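Local coordinates for leucine-rich repeat protein TpLRR (Treponema pallidum, PDB 6MLX), which is of unknown function but, as a secreted and probably periplasmic leucine-rich repeat protein, may serve as a scaffold for binding other molecules, at residues R69-H74 and R92-H97; T80-I85 and V103-I108; A98-V103 and F122-S127; G126-V131 and R146-L151. All blocks are in the same frame, centred on the assembly; numbering follows the deposited sequence.

The four contacts join successive coils of the BspA-type leucine-rich repeat stack. From the N terminus, 69-74 comes first and pairs with 92-97, so interaction 1 closes a loop that sets strand 70-71 beside strand 93-94. Interaction 2 opens within that loop, at 80-85, and closes at 103-108, so the two cross. Interaction 3 begins directly after 92-97, joins 98-103 to 122-127, and crosses interaction 2, with which it shares V103. Interaction 4 starts where interaction 3 ends, sharing G126 and S127, and reaches 146-151. Interaction 1 lies on one edge of the stack, interactions 2 and 4 on another, and interaction 3 on the stretch between.

Interaction 1: R69-H74 and R92-H97; sequences RMIGQH and REIRHH
R69-H74 and R92-H97 run almost exactly parallel, 2° apart end to end, and are stitched by backbone bonds: R92 N to R69 O (2.8 Å), I71 N to E93 O (3.0 Å), R95 N to I71 O (2.8 Å) and H74 N to H96 O (2.9 Å). On the face carrying M70 and E93, the thioether of M70 folds back toward the neighbouring coil: its chain bends at chi2 (78°) and again at chi3, which sets SD against R95 and brings CE to 3.2 Å from E93 OE1. That methyl also lies over one face of the R95 guanidinium, while E93 OE2 sits at the edge of the same group, in its plane, in a long salt bridge to R95 NE (3.5 Å). These are neighbouring rungs of the short parallel sheet that runs along one side of a leucine-rich repeat solenoid, and I71 and I94 point to its other face, where I94 packs on V121. Past the strands three histidines gather. H97 CB lies over one face of the H74 ring, 3.4 Å from its centroid, and the H74 and H97 rings are near parallel (5°) but slid apart. Q73 CB covers a face of the H96 ring. H96 ND1 and H97 ND1 share a hydrogen bond of 2.9 Å, in which either could donate, whereas H74 ND1 turns to D77 OD2.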
loop_
_atom_site.group_PDB
_atom_site.type_symbol
_atom_site.label_atom_id
_atom_site.label_comp_id
_atom_site.label_asym_id
_atom_site.label_seq_id
_atom_site.Cartn_x
_atom_site.Cartn_y
_atom_site.Cartn_z
ATOM N N ARG A 69 4.706 -3.818 12.657
ATOM C CA ARG A 69 5.831 -3.870 11.741
ATOM C C ARG A 69 5.443 -4.372 10.360
ATOM O O ARG A 69 6.148 -4.078 9.387
ATOM C CB ARG A 69 6.917 -4.790 12.311
ATOM C CG ARG A 69 7.495 -4.345 13.643
ATOM C CD ARG A 69 8.550 -3.257 13.421
ATOM N NE ARG A 69 9.188 -2.794 14.660
ATOM C CZ ARG A 69 8.782 -1.748 15.385
ATOM N NH1 ARG A 69 7.713 -1.041 15.016
ATOM N NH2 ARG A 69 9.429 -1.413 16.502
ATOM N N MET A 70 4.336 -5.099 10.256
ATOM C CA MET A 70 4.035 -5.899 9.081
ATOM C C MET A 70 2.530 -5.921 8.836
ATOM O O MET A 70 1.754 -6.160 9.766
ATOM C CB MET A 70 4.558 -7.326 9.275
ATOM C CG MET A 70 3.812 -8.366 8.466
ATOM S SD MET A 70 4.418 -8.265 6.799
ATOM C CE MET A 70 6.075 -8.896 7.051
ATOM N N ILE A 71 2.122 -5.687 7.592
ATOM C CA ILE A 71 0.741 -5.886 7.160
ATOM C C ILE A 71 0.742 -7.012 6.132
ATOM O O ILE A 71 1.354 -6.882 5.064
ATOM C CB ILE A 71 0.124 -4.601 6.586
ATOM C CG1 ILE A 71 0.069 -3.519 7.668
ATOM C CG2 ILE A 71 -1.269 -4.866 6.013
ATOM C CD1 ILE A 71 -0.438 -2.181 7.180
ATOM N N GLY A 72 0.072 -8.122 6.465
ATOM C CA GLY A 72 0.139 -9.335 5.668
ATOM C C GLY A 72 -0.710 -9.296 4.405
ATOM O O GLY A 72 -1.448 -8.353 4.132
ATOM N N GLN A 73 -0.603 -10.370 3.625
ATOM C CA GLN A 73 -1.228 -10.392 2.307
ATOM C C GLN A 73 -2.749 -10.305 2.415
ATOM O O GLN A 73 -3.361 -10.869 3.325
ATOM C CB GLN A 73 -0.826 -11.660 1.547
ATOM C CG GLN A 73 -1.387 -12.942 2.162
ATOM C CD GLN A 73 -1.498 -14.081 1.164
ATOM O OE1 GLN A 73 -0.593 -14.296 0.365
ATOM N NE2 GLN A 73 -2.613 -14.825 1.209
ATOM N N HIS A 74 -3.354 -9.562 1.488
ATOM C CA HIS A 74 -4.808 -9.402 1.433
ATOM C C HIS A 74 -5.387 -8.931 2.770
ATOM O O HIS A 74 -6.557 -9.183 3.063
ATOM C CB HIS A 74 -5.506 -10.707 0.998
ATOM C CG HIS A 74 -5.133 -11.198 -0.372
ATOM N ND1 HIS A 74 -5.835 -10.853 -1.508
ATOM C CD2 HIS A 74 -4.162 -12.049 -0.780
ATOM C CE1 HIS A 74 -5.293 -11.444 -2.558
ATOM N NE2 HIS A 74 -4.271 -12.169 -2.144
ATOM N N ARG A 92 7.147 -1.598 8.439
ATOM C CA ARG A 92 8.265 -1.952 7.566
ATOM C C ARG A 92 7.851 -2.567 6.241
ATOM O O ARG A 92 8.554 -2.372 5.246
ATOM C CB ARG A 92 9.210 -2.950 8.255
ATOM C CG ARG A 92 9.404 -2.721 9.741
ATOM C CD ARG A 92 10.652 -1.894 9.996
ATOM N NE ARG A 92 11.803 -2.700 9.626
ATOM C CZ ARG A 92 12.930 -2.178 9.180
ATOM N NH1 ARG A 92 13.036 -0.852 9.077
ATOM N NH2 ARG A 92 13.947 -2.973 8.856
ATOM N N GLU A 93 6.754 -3.326 6.205
ATOM C CA GLU A 93 6.398 -4.105 5.024
ATOM C C GLU A 93 4.884 -4.194 4.883
ATOM O O GLU A 93 4.164 -4.374 5.869
ATOM C CB GLU A 93 6.987 -5.519 5.082
ATOM C CG GLU A 93 6.643 -6.401 3.865
ATOM C CD GLU A 93 7.424 -7.710 3.851
ATOM O OE1 GLU A 93 8.146 -7.962 4.825
ATOM O OE2 GLU A 93 7.342 -8.486 2.869
ATOM N N ILE A 94 4.417 -4.078 3.645
ATOM C CA ILE A 94 3.022 -4.294 3.282
ATOM C C ILE A 94 3.028 -5.385 2.222
ATOM O O ILE A 94 3.569 -5.187 1.125
ATOM C CB ILE A 94 2.356 -3.013 2.758
ATOM C CG1 ILE A 94 2.441 -1.894 3.790
ATOM C CG2 ILE A 94 0.912 -3.280 2.392
ATOM C CD1 ILE A 94 1.903 -0.573 3.304
ATOM N N ARG A 95 2.435 -6.535 2.543
ATOM C CA ARG A 95 2.495 -7.697 1.671
ATOM C C ARG A 95 1.430 -7.621 0.573
ATOM O O ARG A 95 0.587 -6.720 0.537
ATOM C CB ARG A 95 2.380 -8.979 2.494
ATOM C CG ARG A 95 3.595 -9.184 3.367
ATOM C CD ARG A 95 3.725 -10.574 3.932
ATOM N NE ARG A 95 5.110 -10.771 4.360
ATOM C CZ ARG A 95 5.499 -11.635 5.293
ATOM N NH1 ARG A 95 4.596 -12.377 5.920
ATOM N NH2 ARG A 95 6.787 -11.726 5.615
ATOM N N HIS A 96 1.487 -8.575 -0.344
ATOM C CA HIS A 96 0.786 -8.419 -1.608
ATOM C C HIS A 96 -0.735 -8.358 -1.413
ATOM O O HIS A 96 -1.302 -8.954 -0.489
ATOM C CB HIS A 96 1.195 -9.533 -2.581
ATOM C CG HIS A 96 0.799 -10.913 -2.159
ATOM N ND1 HIS A 96 -0.406 -11.481 -2.518
ATOM C CD2 HIS A 96 1.466 -11.857 -1.452
ATOM C CE1 HIS A 96 -0.474 -12.706 -2.030
ATOM N NE2 HIS A 96 0.650 -12.963 -1.380
ATOM N N HIS A 97 -1.378 -7.557 -2.258
ATOM C CA HIS A 97 -2.826 -7.350 -2.294
ATOM C C HIS A 97 -3.383 -6.749 -1.012
ATOM O O HIS A 97 -4.599 -6.771 -0.811
ATOM C CB HIS A 97 -3.580 -8.663 -2.604
ATOM C CG HIS A 97 -3.300 -9.219 -3.967
ATOM N ND1 HIS A 97 -2.237 -10.053 -4.222
ATOM C CD2 HIS A 97 -3.941 -9.051 -5.151
ATOM C CE1 HIS A 97 -2.230 -10.376 -5.503
ATOM N NE2 HIS A 97 -3.256 -9.783 -6.089
#

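Interaction 2: T80-I85 and V103-I108; sequences TKLARI and VSLAGI
S104 OG donates a 2.6 Å hydrogen bond to T80 O, approaching in the carbonyl plane. The serine CB points at the preceding coil and OG stands anti to its own carbonyl carbon (chi1 -62°), which brings the hydroxyl to that oxygen. The bond ties equivalent corners of two consecutive coils in the leucine-rich repeat stack, just ahead of strand 84-86, whose R84 is bonded through its backbone to V60 and V62 of the coil before. V103 CG2 rests against the same T80 carbonyl oxygen at 3.6 Å, so T80 O meets a methyl as well as the hydroxyl. Further along, L82 O faces L105 N at 3.0 Å, but the angle is poor and no hydrogen bond results. Beside it, A83 CA makes a CA-H...O contact with S104 O, 3.4 Å long. Beneath the backbone lie apolar side chains: L105 CD1 packs near L82 CG and I85 CG2, and also rests against A83 O at 3.7 Å. I85 and I108 lie side by side, pointing the same way, with I85 CG2 4.0 Å from I108 CD1; beyond them I85 packs on F99 and I108 on F122. Where the two backbones draw apart toward I85 and I108, a water bridges them, accepting from I85 N at 3.0 Å and donating to G107 O at 2.6 Å.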
loop_
_atom_site.group_PDB
_atom_site.type_symbol
_atom_site.label_atom_id
_atom_site.label_comp_id
_atom_site.label_asym_id
_atom_site.label_seq_id
_atom_site.Cartn_x
_atom_site.Cartn_y
_atom_site.Cartn_z
ATOM N N THR A 80 -14.161 -1.990 1.153
ATOM C CA THR A 80 -14.597 -1.056 0.119
ATOM C C THR A 80 -14.983 0.321 0.662
ATOM O O THR A 80 -15.068 1.275 -0.116
ATOM C CB THR A 80 -15.761 -1.673 -0.666
ATOM O OG1 THR A 80 -16.821 -1.967 0.238
ATOM C CG2 THR A 80 -15.327 -2.975 -1.340
ATOM N N LYS A 81 -15.191 0.474 1.962
ATOM C CA LYS A 81 -15.498 1.786 2.508
ATOM C C LYS A 81 -14.302 2.445 3.178
ATOM O O LYS A 81 -14.415 3.591 3.629
ATOM C CB LYS A 81 -16.664 1.692 3.503
ATOM C CG LYS A 81 -17.982 1.246 2.860
ATOM C CD LYS A 81 -18.220 1.920 1.515
ATOM C CE LYS A 81 -19.713 1.883 1.129
ATOM N NZ LYS A 81 -19.940 1.886 -0.345
ATOM N N LEU A 82 -13.161 1.758 3.252
ATOM C CA LEU A 82 -12.005 2.296 3.962
ATOM C C LEU A 82 -11.521 3.590 3.313
ATOM O O LEU A 82 -11.056 3.584 2.166
ATOM C CB LEU A 82 -10.888 1.246 4.009
ATOM C CG LEU A 82 -9.636 1.548 4.834
ATOM C CD1 LEU A 82 -9.988 1.789 6.296
ATOM C CD2 LEU A 82 -8.639 0.404 4.681
ATOM N N ALA A 83 -11.644 4.709 4.042
ATOM C CA ALA A 83 -11.262 6.028 3.558
ATOM C C ALA A 83 -9.979 6.560 4.178
ATOM O O ALA A 83 -9.287 7.366 3.550
ATOM C CB ALA A 83 -12.390 7.041 3.816
ATOM N N ARG A 84 -9.656 6.163 5.403
ATOM C CA ARG A 84 -8.417 6.583 6.032
ATOM C C ARG A 84 -7.825 5.422 6.799
ATOM O O ARG A 84 -8.552 4.633 7.403
ATOM C CB ARG A 84 -8.615 7.754 6.984
ATOM C CG ARG A 84 -8.882 9.021 6.295
ATOM C CD ARG A 84 -9.197 10.078 7.323
ATOM N NE ARG A 84 -9.295 11.391 6.712
ATOM C CZ ARG A 84 -8.242 12.100 6.317
ATOM N NH1 ARG A 84 -7.018 11.591 6.452
ATOM N NH2 ARG A 84 -8.416 13.295 5.773
ATOM N N ILE A 85 -6.501 5.325 6.775
ATOM C CA ILE A 85 -5.791 4.383 7.624
ATOM C C ILE A 85 -4.541 5.086 8.128
ATOM O O ILE A 85 -3.752 5.609 7.329
ATOM C CB ILE A 85 -5.448 3.066 6.897
ATOM C CG1 ILE A 85 -4.619 2.155 7.809
ATOM C CG2 ILE A 85 -4.739 3.328 5.563
ATOM C CD1 ILE A 85 -4.587 0.685 7.378
ATOM N N VAL A 103 -11.596 0.711 -2.662
ATOM C CA VAL A 103 -11.994 1.696 -3.669
ATOM C C VAL A 103 -12.343 3.050 -3.083
ATOM O O VAL A 103 -12.601 3.990 -3.844
ATOM C CB VAL A 103 -13.167 1.127 -4.495
ATOM C CG1 VAL A 103 -12.752 -0.208 -5.108
ATOM C CG2 VAL A 103 -14.397 0.947 -3.620
ATOM N N SER A 104 -12.354 3.193 -1.761
ATOM C CA SER A 104 -12.633 4.474 -1.119
ATOM C C SER A 104 -11.401 5.099 -0.489
ATOM O O SER A 104 -11.514 6.152 0.154
ATOM C CB SER A 104 -13.710 4.318 -0.034
ATOM O OG SER A 104 -14.921 3.875 -0.596
ATOM N N LEU A 105 -10.245 4.461 -0.616
ATOM C CA LEU A 105 -9.014 4.981 -0.036
ATOM C C LEU A 105 -8.535 6.094 -0.956
ATOM O O LEU A 105 -8.056 5.838 -2.064
ATOM C CB LEU A 105 -7.988 3.865 0.107
ATOM C CG LEU A 105 -6.839 4.081 1.083
ATOM C CD1 LEU A 105 -7.403 4.438 2.422
ATOM C CD2 LEU A 105 -5.997 2.810 1.179
ATOM N N ALA A 106 -8.713 7.342 -0.525
ATOM C CA ALA A 106 -8.402 8.476 -1.382
ATOM C C ALA A 106 -6.973 8.952 -1.212
ATOM O O ALA A 106 -6.431 9.606 -2.117
ATOM C CB ALA A 106 -9.362 9.633 -1.110
ATOM N N GLY A 107 -6.356 8.627 -0.085
ATOM C CA GLY A 107 -4.997 9.042 0.181
ATOM C C GLY A 107 -4.414 8.163 1.258
ATOM O O GLY A 107 -5.136 7.513 2.023
ATOM N N ILE A 108 -3.090 8.147 1.312
ATOM C CA ILE A 108 -2.395 7.381 2.335
ATOM C C ILE A 108 -1.017 8.001 2.515
ATOM O O ILE A 108 -0.400 8.466 1.553
ATOM C CB ILE A 108 -2.341 5.885 1.951
ATOM C CG1 ILE A 108 -1.838 5.028 3.108
ATOM C CG2 ILE A 108 -1.502 5.682 0.701
ATOM C CD1 ILE A 108 -1.928 3.542 2.796
HETATM O O HOH W 1 -5.533 7.132 4.531
#

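Interaction 3: A98-V103 and F122-S127; sequences AFHKCV and FSSCGS
F99 meets the F122 ring with its CB and the near side of its own ring, CG and CD2. F99 CB lies 3.9 Å from F122 CD1, CG then passes F122 CE1, and F99 CD2 comes closest, 3.5 Å from F122 CE1. Farther out, F99 CE2 meets I94 and F99 CE1 meets I85. Both phenylalanines share nearly the same chi1 and chi2, so their rings lie 2° from parallel but slid apart with little overlap, centroids 5.4 Å from each other. F76 of the preceding coil continues the row, its ring also parallel to that of F99, a row consistent with the phenylalanine spine described for leucine-rich repeats. Each phenylalanine starts a type II turn, F99-C102 and F122-C125, and the turns stack in register. K101 N donates to S123 O, 2.9 Å long and 168° at the hydrogen. H100 presents its ring edge to the side chain of S123, and C102 CB packs on C125 SG. At the far end a water donates to C102 O (2.7 Å) and accepts from S127 N (2.8 Å). S127 OG is modelled bonded to V103 O at a doubtfully short distance. Between the two turns the backbone is thus linked directly by K101 N and through the water, while phenylalanine rings and cysteine sulfurs pack on the inner side.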
loop_
_atom_site.group_PDB
_atom_site.type_symbol
_atom_site.label_atom_id
_atom_site.label_comp_id
_atom_site.label_asym_id
_atom_site.label_seq_id
_atom_site.Cartn_x
_atom_site.Cartn_y
_atom_site.Cartn_z
ATOM N N ALA A 98 -2.534 -6.207 -0.135
ATOM C CA ALA A 98 -3.000 -5.829 1.197
ATOM C C ALA A 98 -4.171 -4.852 1.152
ATOM O O ALA A 98 -5.032 -4.888 2.036
ATOM C CB ALA A 98 -1.865 -5.228 2.016
ATOM N N PHE A 99 -4.232 -3.983 0.139
ATOM C CA PHE A 99 -5.329 -3.027 0.002
ATOM C C PHE A 99 -6.042 -3.195 -1.329
ATOM O O PHE A 99 -6.603 -2.241 -1.877
ATOM C CB PHE A 99 -4.830 -1.595 0.174
ATOM C CG PHE A 99 -4.295 -1.317 1.543
ATOM C CD1 PHE A 99 -5.161 -1.034 2.590
ATOM C CD2 PHE A 99 -2.929 -1.367 1.792
ATOM C CE1 PHE A 99 -4.685 -0.786 3.861
ATOM C CE2 PHE A 99 -2.434 -1.113 3.067
ATOM C CZ PHE A 99 -3.321 -0.826 4.107
ATOM N N HIS A 100 -6.024 -4.413 -1.857
ATOM C CA HIS A 100 -6.722 -4.706 -3.098
ATOM C C HIS A 100 -8.198 -4.328 -2.974
ATOM O O HIS A 100 -8.850 -4.631 -1.970
ATOM C CB HIS A 100 -6.530 -6.195 -3.436
ATOM C CG HIS A 100 -7.340 -6.673 -4.602
ATOM N ND1 HIS A 100 -7.032 -6.357 -5.909
ATOM C CD2 HIS A 100 -8.447 -7.450 -4.652
ATOM C CE1 HIS A 100 -7.922 -6.914 -6.713
ATOM N NE2 HIS A 100 -8.787 -7.588 -5.974
ATOM N N LYS A 101 -8.701 -3.605 -3.981
ATOM C CA LYS A 101 -10.108 -3.189 -4.060
ATOM C C LYS A 101 -10.540 -2.306 -2.891
ATOM O O LYS A 101 -11.713 -2.321 -2.498
ATOM C CB LYS A 101 -11.058 -4.389 -4.158
ATOM C CG LYS A 101 -11.054 -5.113 -5.484
ATOM C CD LYS A 101 -12.000 -6.309 -5.419
ATOM C CE LYS A 101 -13.035 -6.234 -6.529
ATOM N NZ LYS A 101 -12.345 -6.524 -7.831
ATOM N N CYS A 102 -9.620 -1.533 -2.306
ATOM C CA CYS A 102 -10.015 -0.531 -1.316
ATOM C C CYS A 102 -10.383 0.735 -2.092
ATOM O O CYS A 102 -9.613 1.701 -2.198
ATOM C CB CYS A 102 -8.913 -0.296 -0.292
ATOM S SG CYS A 102 -8.728 -1.633 0.904
ATOM N N VAL A 103 -11.596 0.711 -2.662
ATOM C CA VAL A 103 -11.994 1.696 -3.669
ATOM C C VAL A 103 -12.343 3.050 -3.083
ATOM O O VAL A 103 -12.601 3.990 -3.844
ATOM C CB VAL A 103 -13.167 1.127 -4.495
ATOM C CG1 VAL A 103 -12.752 -0.208 -5.108
ATOM C CG2 VAL A 103 -14.397 0.947 -3.620
ATOM N N PHE A 122 -1.957 -1.936 -3.962
ATOM C CA PHE A 122 -3.035 -0.974 -4.146
ATOM C C PHE A 122 -3.786 -1.228 -5.445
ATOM O O PHE A 122 -4.374 -0.312 -6.020
ATOM C CB PHE A 122 -2.492 0.452 -4.068
ATOM C CG PHE A 122 -1.844 0.754 -2.745
ATOM C CD1 PHE A 122 -2.623 1.011 -1.619
ATOM C CD2 PHE A 122 -0.461 0.716 -2.605
ATOM C CE1 PHE A 122 -2.031 1.255 -0.385
ATOM C CE2 PHE A 122 0.135 0.969 -1.387
ATOM C CZ PHE A 122 -0.647 1.223 -0.267
ATOM N N SER A 123 -3.770 -2.479 -5.905
ATOM C CA SER A 123 -4.538 -2.882 -7.078
ATOM C C SER A 123 -6.003 -2.496 -6.910
ATOM O O SER A 123 -6.613 -2.765 -5.873
ATOM C CB SER A 123 -4.404 -4.398 -7.289
ATOM O OG SER A 123 -5.145 -4.817 -8.433
ATOM N N SER A 124 -6.553 -1.825 -7.923
ATOM C CA SER A 124 -7.962 -1.400 -7.937
ATOM C C SER A 124 -8.314 -0.458 -6.789
ATOM O O SER A 124 -9.464 -0.408 -6.348
ATOM C CB SER A 124 -8.913 -2.605 -7.929
ATOM O OG SER A 124 -8.871 -3.280 -9.171
ATOM N N CYS A 125 -7.341 0.301 -6.283
ATOM C CA CYS A 125 -7.658 1.391 -5.357
ATOM C C CYS A 125 -8.065 2.606 -6.188
ATOM O O CYS A 125 -7.282 3.521 -6.452
ATOM C CB CYS A 125 -6.483 1.679 -4.435
ATOM S SG CYS A 125 -6.352 0.462 -3.112
ATOM N N GLY A 126 -9.343 2.616 -6.580
ATOM C CA GLY A 126 -9.841 3.531 -7.581
ATOM C C GLY A 126 -10.032 4.962 -7.118
ATOM O O GLY A 126 -10.365 5.811 -7.949
ATOM N N SER A 127 -9.862 5.251 -5.830
ATOM C CA SER A 127 -9.986 6.618 -5.341
ATOM C C SER A 127 -8.650 7.255 -4.994
ATOM O O SER A 127 -8.614 8.451 -4.676
ATOM C CB SER A 127 -10.892 6.675 -4.099
ATOM O OG SER A 127 -12.226 6.326 -4.410
HETATM O O HOH W 2 -8.852 3.929 -3.587
#

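Interaction 4: G126-V131 and R146-L151; sequences GSLVDV and RDCAEL
At the corner of the BspA-type leucine-rich repeat that leads into strand 130-132, L151 of one coil packs against the backbone carbonyl of V129 and the side chain of V131 in the coil before. L151 CG stands anti to the backbone N (chi1 -179°), sending CD1 to 3.3 Å from V129 O and 3.4 Å from V131 CG1. The carbon pair is tighter than usual van der Waals contact, and V131 itself has CG1 nearly eclipsing its backbone N (chi1 0°), so the packing looks strained in the model. L128 CD2 reaches C148 SG at 4.5 Å, at the edge of contact. Toward the surface, E150 lays its aliphatic part on G126 O, CB at 3.3 Å and CG at 3.0 Å, while its carboxylate leads away. L128 O faces L151 N at 2.9 Å with too poor an angle for a bond. That amide is used within its own coil, donating to C148 O (3.1 Å) to close the type I turn C148-L151. No hydrogen bond crosses between the two segments, which meet by van der Waals contact, largely of side-chain carbons against backbone carbonyl oxygens; polar links come from backbone bonds of V129 with A106 and A152, and of V131 with S153 and R155.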
loop_
_atom_site.group_PDB
_atom_site.type_symbol
_atom_site.label_atom_id
_atom_site.label_comp_id
_atom_site.label_asym_id
_atom_site.label_seq_id
_atom_site.Cartn_x
_atom_site.Cartn_y
_atom_site.Cartn_z
ATOM N N GLY A 126 -9.343 2.616 -6.580
ATOM C CA GLY A 126 -9.841 3.531 -7.581
ATOM C C GLY A 126 -10.032 4.962 -7.118
ATOM O O GLY A 126 -10.365 5.811 -7.949
ATOM N N SER A 127 -9.862 5.251 -5.830
ATOM C CA SER A 127 -9.986 6.618 -5.341
ATOM C C SER A 127 -8.650 7.255 -4.994
ATOM O O SER A 127 -8.614 8.451 -4.676
ATOM C CB SER A 127 -10.892 6.675 -4.099
ATOM O OG SER A 127 -12.226 6.326 -4.410
ATOM N N LEU A 128 -7.571 6.493 -5.026
ATOM C CA LEU A 128 -6.280 6.988 -4.572
ATOM C C LEU A 128 -5.751 8.032 -5.554
ATOM O O LEU A 128 -5.664 7.775 -6.755
ATOM C CB LEU A 128 -5.316 5.814 -4.424
ATOM C CG LEU A 128 -3.933 5.963 -3.786
ATOM C CD1 LEU A 128 -4.025 6.509 -2.377
ATOM C CD2 LEU A 128 -3.254 4.589 -3.792
ATOM N N VAL A 129 -5.411 9.213 -5.042
ATOM C CA VAL A 129 -5.073 10.371 -5.869
ATOM C C VAL A 129 -3.564 10.642 -5.872
ATOM O O VAL A 129 -2.942 10.685 -6.930
ATOM C CB VAL A 129 -5.862 11.630 -5.433
ATOM C CG1 VAL A 129 -5.406 12.810 -6.240
ATOM C CG2 VAL A 129 -7.358 11.388 -5.613
ATOM N N ASP A 130 -2.987 10.911 -4.707
ATOM C CA ASP A 130 -1.565 11.209 -4.589
ATOM C C ASP A 130 -0.905 10.104 -3.779
ATOM O O ASP A 130 -1.490 9.607 -2.811
ATOM C CB ASP A 130 -1.297 12.563 -3.895
ATOM C CG ASP A 130 -1.740 13.775 -4.720
ATOM O OD1 ASP A 130 -1.793 13.700 -5.959
ATOM O OD2 ASP A 130 -1.999 14.834 -4.102
ATOM N N VAL A 131 0.310 9.715 -4.172
ATOM C CA VAL A 131 1.148 8.883 -3.310
ATOM C C VAL A 131 2.574 9.409 -3.343
ATOM O O VAL A 131 3.103 9.795 -4.394
ATOM C CB VAL A 131 1.102 7.365 -3.639
ATOM C CG1 VAL A 131 0.196 7.057 -4.780
ATOM C CG2 VAL A 131 2.505 6.767 -3.849
ATOM N N ARG A 146 -1.712 -1.032 -9.898
ATOM C CA ARG A 146 -2.544 -1.478 -11.012
ATOM C C ARG A 146 -3.969 -0.956 -10.857
ATOM O O ARG A 146 -4.556 -1.037 -9.778
ATOM C CB ARG A 146 -2.544 -3.010 -11.070
ATOM C CG ARG A 146 -3.311 -3.620 -12.247
ATOM C CD ARG A 146 -3.418 -5.163 -12.106
ATOM N NE ARG A 146 -2.147 -5.787 -11.735
ATOM C CZ ARG A 146 -1.123 -5.944 -12.577
ATOM N NH1 ARG A 146 -1.225 -5.511 -13.824
ATOM N NH2 ARG A 146 0.006 -6.524 -12.176
ATOM N N ASP A 147 -4.509 -0.387 -11.933
ATOM C CA ASP A 147 -5.905 0.057 -11.975
ATOM C C ASP A 147 -6.237 1.089 -10.900
ATOM O O ASP A 147 -7.370 1.131 -10.404
ATOM C CB ASP A 147 -6.866 -1.124 -11.847
ATOM C CG ASP A 147 -6.606 -2.171 -12.865
ATOM O OD1 ASP A 147 -6.402 -1.809 -14.038
ATOM O OD2 ASP A 147 -6.574 -3.351 -12.486
ATOM N N CYS A 148 -5.267 1.921 -10.522
ATOM C CA CYS A 148 -5.554 3.094 -9.698
ATOM C C CYS A 148 -5.987 4.209 -10.649
ATOM O O CYS A 148 -5.207 5.061 -11.077
ATOM C CB CYS A 148 -4.344 3.462 -8.850
ATOM S SG CYS A 148 -4.027 2.237 -7.516
ATOM N N ALA A 149 -7.272 4.175 -11.009
ATOM C CA ALA A 149 -7.752 5.007 -12.109
ATOM C C ALA A 149 -7.771 6.491 -11.763
ATOM O O ALA A 149 -7.829 7.321 -12.676
ATOM C CB ALA A 149 -9.146 4.554 -12.548
ATOM N N GLU A 150 -7.726 6.850 -10.486
ATOM C CA GLU A 150 -7.699 8.252 -10.099
ATOM C C GLU A 150 -6.314 8.737 -9.674
ATOM O O GLU A 150 -6.156 9.927 -9.355
ATOM C CB GLU A 150 -8.721 8.508 -8.989
ATOM C CG GLU A 150 -10.187 8.400 -9.469
ATOM C CD GLU A 150 -10.613 9.487 -10.444
ATOM O OE1 GLU A 150 -9.924 10.527 -10.557
ATOM O OE2 GLU A 150 -11.645 9.296 -11.127
ATOM N N LEU A 151 -5.317 7.848 -9.671
ATOM C CA LEU A 151 -3.944 8.178 -9.316
ATOM C C LEU A 151 -3.366 9.230 -10.252
ATOM O O LEU A 151 -3.120 8.943 -11.426
ATOM C CB LEU A 151 -3.079 6.920 -9.354
ATOM C CG LEU A 151 -1.610 7.084 -8.976
ATOM C CD1 LEU A 151 -1.513 7.750 -7.613
ATOM C CD2 LEU A 151 -0.941 5.726 -8.979
#